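Prolyl-ACP dehydrogenase (Oscillatoria sp., PDB 4IRN) oxidises the prolyl group carried on an acyl carrier protein in anatoxin-a biosynthesis, as a flavin-dependent enzyme of the acyl-CoA dehydrogenase fold. Local coordinates at residues W40-V51 against D100-L111. Sequence-based numbering, arbitrary orientation.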
loop_
_atom_site.group_PDB
_atom_site.type_symbol
_atom_site.label_atom_id
_atom_site.label_comp_id
_atom_site.label_asym_id
_atom_site.label_seq_id
_atom_site.Cartn_x
_atom_site.Cartn_y
_atom_site.Cartn_z
ATOM N N TRP A 40 5.712 2.858 32.747
ATOM C CA TRP A 40 5.876 1.605 33.494
ATOM C C TRP A 40 6.783 1.831 34.710
ATOM O O TRP A 40 7.848 2.444 34.578
ATOM C CB TRP A 40 6.462 0.495 32.604
ATOM C CG TRP A 40 5.672 0.217 31.358
ATOM C CD1 TRP A 40 5.969 0.628 30.089
ATOM C CD2 TRP A 40 4.442 -0.511 31.266
ATOM N NE1 TRP A 40 4.998 0.201 29.213
ATOM C CE2 TRP A 40 4.041 -0.486 29.911
ATOM C CE3 TRP A 40 3.622 -1.168 32.203
ATOM C CZ2 TRP A 40 2.871 -1.096 29.469
ATOM C CZ3 TRP A 40 2.456 -1.771 31.762
ATOM C CH2 TRP A 40 2.094 -1.737 30.411
ATOM N N ASN A 41 6.355 1.350 35.893
ATOM C CA ASN A 41 7.121 1.505 37.141
ATOM C C ASN A 41 8.228 0.458 37.242
ATOM O O ASN A 41 8.245 -0.480 36.441
ATOM C CB ASN A 41 6.197 1.495 38.382
ATOM C CG ASN A 41 5.428 0.214 38.605
ATOM O OD1 ASN A 41 5.981 -0.904 38.586
ATOM N ND2 ASN A 41 4.141 0.361 38.894
ATOM N N SER A 42 9.137 0.614 38.229
ATOM C CA SER A 42 10.261 -0.289 38.475
ATOM C C SER A 42 9.879 -1.750 38.661
ATOM O O SER A 42 10.626 -2.605 38.199
ATOM C CB SER A 42 11.093 0.195 39.649
ATOM O OG SER A 42 11.978 1.189 39.172
ATOM N N GLN A 43 8.720 -2.046 39.263
ATOM C CA GLN A 43 8.309 -3.427 39.489
ATOM C C GLN A 43 7.819 -4.113 38.210
ATOM O O GLN A 43 8.075 -5.293 38.009
ATOM C CB GLN A 43 7.311 -3.496 40.645
ATOM C CG GLN A 43 7.954 -3.216 42.015
ATOM C CD GLN A 43 8.550 -1.822 42.184
ATOM O OE1 GLN A 43 8.061 -0.829 41.642
ATOM N NE2 GLN A 43 9.647 -1.718 42.903
ATOM N N GLN A 44 7.174 -3.341 37.322
ATOM C CA GLN A 44 6.704 -3.780 36.012
ATOM C C GLN A 44 7.903 -4.005 35.074
ATOM O O GLN A 44 7.915 -5.017 34.364
ATOM C CB GLN A 44 5.716 -2.761 35.424
ATOM C CG GLN A 44 4.394 -2.731 36.182
ATOM C CD GLN A 44 3.486 -1.622 35.732
ATOM O OE1 GLN A 44 3.789 -0.436 35.885
ATOM N NE2 GLN A 44 2.333 -1.983 35.197
ATOM N N ILE A 45 8.923 -3.079 35.092
ATOM C CA ILE A 45 10.162 -3.206 34.299
ATOM C C ILE A 45 10.898 -4.489 34.751
ATOM O O ILE A 45 11.275 -5.310 33.905
ATOM C CB ILE A 45 11.117 -1.971 34.417
ATOM C CG1 ILE A 45 10.439 -0.599 34.154
ATOM C CG2 ILE A 45 12.426 -2.151 33.624
ATOM C CD1 ILE A 45 10.050 -0.240 32.736
ATOM N N GLN A 46 11.075 -4.653 36.082
ATOM C CA GLN A 46 11.744 -5.803 36.698
ATOM C C GLN A 46 11.045 -7.121 36.470
ATOM O O GLN A 46 11.719 -8.111 36.228
ATOM C CB GLN A 46 11.998 -5.606 38.208
ATOM C CG GLN A 46 13.086 -4.604 38.623
ATOM C CD GLN A 46 14.444 -4.878 38.025
ATOM O OE1 GLN A 46 14.835 -4.293 37.006
ATOM N NE2 GLN A 46 15.225 -5.695 38.706
ATOM N N PHE A 47 9.708 -7.159 36.548
ATOM C CA PHE A 47 8.948 -8.397 36.317
ATOM C C PHE A 47 9.049 -8.871 34.875
ATOM O O PHE A 47 9.241 -10.067 34.643
ATOM C CB PHE A 47 7.483 -8.296 36.785
ATOM C CG PHE A 47 6.692 -9.578 36.622
ATOM C CD1 PHE A 47 7.058 -10.731 37.302
ATOM C CD2 PHE A 47 5.583 -9.630 35.790
ATOM C CE1 PHE A 47 6.343 -11.922 37.134
ATOM C CE2 PHE A 47 4.855 -10.816 35.637
ATOM C CZ PHE A 47 5.238 -11.952 36.313
ATOM N N ARG A 48 8.946 -7.930 33.905
ATOM C CA ARG A 48 9.078 -8.216 32.473
ATOM C C ARG A 48 10.494 -8.726 32.179
ATOM O O ARG A 48 10.651 -9.684 31.420
ATOM C CB ARG A 48 8.743 -6.973 31.633
ATOM C CG ARG A 48 8.664 -7.237 30.135
ATOM C CD ARG A 48 8.549 -5.957 29.339
ATOM N NE ARG A 48 8.869 -6.156 27.925
ATOM C CZ ARG A 48 10.059 -5.915 27.383
ATOM N NH1 ARG A 48 11.060 -5.469 28.131
ATOM N NH2 ARG A 48 10.261 -6.129 26.089
ATOM N N LYS A 49 11.505 -8.113 32.818
ATOM C CA LYS A 49 12.919 -8.483 32.706
ATOM C C LYS A 49 13.119 -9.900 33.254
ATOM O O LYS A 49 13.876 -10.672 32.676
ATOM C CB LYS A 49 13.813 -7.472 33.450
ATOM C CG LYS A 49 15.265 -7.471 33.006
ATOM C CD LYS A 49 16.133 -6.630 33.944
ATOM C CE LYS A 49 17.604 -6.705 33.598
ATOM N NZ LYS A 49 18.208 -8.025 33.944
ATOM N N LYS A 50 12.409 -10.250 34.346
ATOM C CA LYS A 50 12.438 -11.576 34.970
ATOM C C LYS A 50 11.791 -12.616 34.034
ATOM O O LYS A 50 12.287 -13.746 33.952
ATOM C CB LYS A 50 11.718 -11.535 36.332
ATOM C CG LYS A 50 11.850 -12.798 37.176
ATOM C CD LYS A 50 10.865 -12.792 38.329
ATOM C CE LYS A 50 10.770 -14.129 39.014
ATOM N NZ LYS A 50 9.607 -14.185 39.935
ATOM N N VAL A 51 10.699 -12.216 33.319
ATOM C CA VAL A 51 9.980 -13.054 32.347
ATOM C C VAL A 51 10.903 -13.365 31.153
ATOM O O VAL A 51 11.004 -14.531 30.767
ATOM C CB VAL A 51 8.614 -12.446 31.916
ATOM C CG1 VAL A 51 7.967 -13.259 30.794
ATOM C CG2 VAL A 51 7.654 -12.343 33.100
ATOM N N ASP A 100 -2.712 -7.227 37.461
ATOM C CA ASP A 100 -3.557 -6.303 36.731
ATOM C C ASP A 100 -3.275 -6.519 35.234
ATOM O O ASP A 100 -2.184 -6.983 34.875
ATOM C CB ASP A 100 -3.333 -4.850 37.164
ATOM C CG ASP A 100 -1.959 -4.307 36.869
ATOM O OD1 ASP A 100 -1.035 -4.545 37.690
ATOM O OD2 ASP A 100 -1.805 -3.628 35.827
ATOM N N ILE A 101 -4.274 -6.249 34.382
ATOM C CA ILE A 101 -4.218 -6.458 32.929
ATOM C C ILE A 101 -3.028 -5.781 32.259
ATOM O O ILE A 101 -2.338 -6.428 31.465
ATOM C CB ILE A 101 -5.562 -6.109 32.234
ATOM C CG1 ILE A 101 -6.787 -6.733 32.960
ATOM C CG2 ILE A 101 -5.539 -6.480 30.758
ATOM C CD1 ILE A 101 -6.804 -8.278 33.198
ATOM N N LEU A 102 -2.774 -4.496 32.587
ATOM C CA LEU A 102 -1.644 -3.746 32.021
ATOM C C LEU A 102 -0.288 -4.416 32.293
ATOM O O LEU A 102 0.542 -4.485 31.386
ATOM C CB LEU A 102 -1.663 -2.276 32.451
ATOM C CG LEU A 102 -2.670 -1.405 31.688
ATOM C CD1 LEU A 102 -3.250 -0.312 32.579
ATOM C CD2 LEU A 102 -2.069 -0.842 30.387
ATOM N N THR A 103 -0.106 -4.979 33.507
ATOM C CA THR A 103 1.096 -5.718 33.896
ATOM C C THR A 103 1.133 -7.046 33.136
ATOM O O THR A 103 2.194 -7.425 32.644
ATOM C CB THR A 103 1.165 -5.896 35.424
ATOM O OG1 THR A 103 1.091 -4.613 36.045
ATOM C CG2 THR A 103 2.444 -6.605 35.884
ATOM N N THR A 104 -0.026 -7.737 33.034
ATOM C CA THR A 104 -0.185 -9.017 32.328
ATOM C C THR A 104 0.229 -8.864 30.850
ATOM O O THR A 104 1.021 -9.671 30.366
ATOM C CB THR A 104 -1.620 -9.567 32.509
ATOM O OG1 THR A 104 -2.000 -9.508 33.881
ATOM C CG2 THR A 104 -1.780 -10.987 32.003
ATOM N N ALA A 105 -0.257 -7.797 30.171
ATOM C CA ALA A 105 0.047 -7.487 28.771
ATOM C C ALA A 105 1.529 -7.165 28.571
ATOM O O ALA A 105 2.137 -7.639 27.609
ATOM C CB ALA A 105 -0.819 -6.330 28.286
ATOM N N TYR A 106 2.111 -6.383 29.499
ATOM C CA TYR A 106 3.527 -6.001 29.495
ATOM C C TYR A 106 4.432 -7.240 29.646
ATOM O O TYR A 106 5.411 -7.377 28.912
ATOM C CB TYR A 106 3.797 -4.982 30.613
ATOM C CG TYR A 106 5.110 -4.236 30.493
ATOM C CD1 TYR A 106 5.450 -3.558 29.322
ATOM C CD2 TYR A 106 5.974 -4.128 31.582
ATOM C CE1 TYR A 106 6.631 -2.822 29.229
ATOM C CE2 TYR A 106 7.165 -3.406 31.497
ATOM C CZ TYR A 106 7.486 -2.750 30.322
ATOM O OH TYR A 106 8.658 -2.042 30.235
ATOM N N ALA A 107 4.068 -8.154 30.577
ATOM C CA ALA A 107 4.772 -9.408 30.855
ATOM C C ALA A 107 4.641 -10.367 29.668
ATOM O O ALA A 107 5.615 -11.050 29.348
ATOM C CB ALA A 107 4.227 -10.051 32.123
ATOM N N LEU A 108 3.465 -10.376 28.989
ATOM C CA LEU A 108 3.225 -11.199 27.786
ATOM C C LEU A 108 4.093 -10.707 26.623
ATOM O O LEU A 108 4.605 -11.524 25.853
ATOM C CB LEU A 108 1.745 -11.210 27.349
ATOM C CG LEU A 108 0.721 -11.931 28.226
ATOM C CD1 LEU A 108 -0.686 -11.588 27.801
ATOM C CD2 LEU A 108 0.917 -13.433 28.218
ATOM N N GLN A 109 4.273 -9.313 26.523
ATOM C CA GLN A 109 5.143 -8.711 25.525
ATOM C C GLN A 109 6.565 -9.243 25.760
ATOM O O GLN A 109 7.207 -9.705 24.813
ATOM C CB GLN A 109 5.096 -7.174 25.613
ATOM C CG GLN A 109 5.487 -6.464 24.320
ATOM C CD GLN A 109 6.954 -6.135 24.227
ATOM O OE1 GLN A 109 7.716 -6.266 25.185
ATOM N NE2 GLN A 109 7.375 -5.637 23.075
ATOM N N GLY A 110 6.996 -9.315 27.036
ATOM C CA GLY A 110 8.293 -9.827 27.477
ATOM C C GLY A 110 8.482 -11.293 27.155
ATOM O O GLY A 110 9.564 -11.699 26.727
ATOM N N LEU A 111 7.406 -12.087 27.332
ATOM C CA LEU A 111 7.404 -13.519 27.042
ATOM C C LEU A 111 7.637 -13.760 25.550
ATOM O O LEU A 111 8.430 -14.626 25.203
ATOM C CB LEU A 111 6.090 -14.189 27.530
ATOM C CG LEU A 111 5.970 -15.723 27.378
ATOM C CD1 LEU A 111 7.053 -16.478 28.170
ATOM C CD2 LEU A 111 4.600 -16.204 27.786
#
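In the all-helical N-terminal domain of this acyl-CoA dehydrogenase fold, the helical segments 42-51 and 101-111, the opening turns of helices 42-58 and 101-114, run roughly parallel, crossing at -34° with a closest axis approach of 8.2 Å, and Tyr106 is clamped between Trp40 and Arg48. The tyrosine illustrates how one ring can be held on both faces, by Trp40 from the residues leading into the first helix and by Arg48 from within it. With CG anti to the backbone N (chi1 -165°), it reaches across to the first helix. On one face lies the five-membered ring of Trp40 in a face-to-face stack, centroids 3.7 Å apart and planes at 10°, while Tyr106 CB sits over the indole's six-membered ring in a CH-pi contact. Over the centre of the opposite face comes Arg48 CD, 3.5 Å from the Tyr106 centroid.

The extended Arg48 chain runs on past the ring to Gln109, whose OE1 accepts from NH2 at 2.7 Å and from NE at 3.0 Å, a side-on grip on one oxygen. Gln109 NE2 in turn donates to Glu292, a bond that probably helps set the amide's orientation. Nearer the helix starts, Gln44 NE2 donates to Thr103 OG1 at 3.0 Å, and that hydroxyl is hydrogen-bonded to Asp100 OD1, at the N-cap of its own helix; Gln44 OE1 completes a capping box with Asn41. Farther along, Val51 CG1 packs against Leu111 CB, and Gly110 CA comes within 3.7 Å of Arg48 CG.

Polar side chains thus do double duty: Gln44 couples the capping networks of both helices, and Arg48 covers an aromatic face with its CD methylene while its guanidinium grips Gln109.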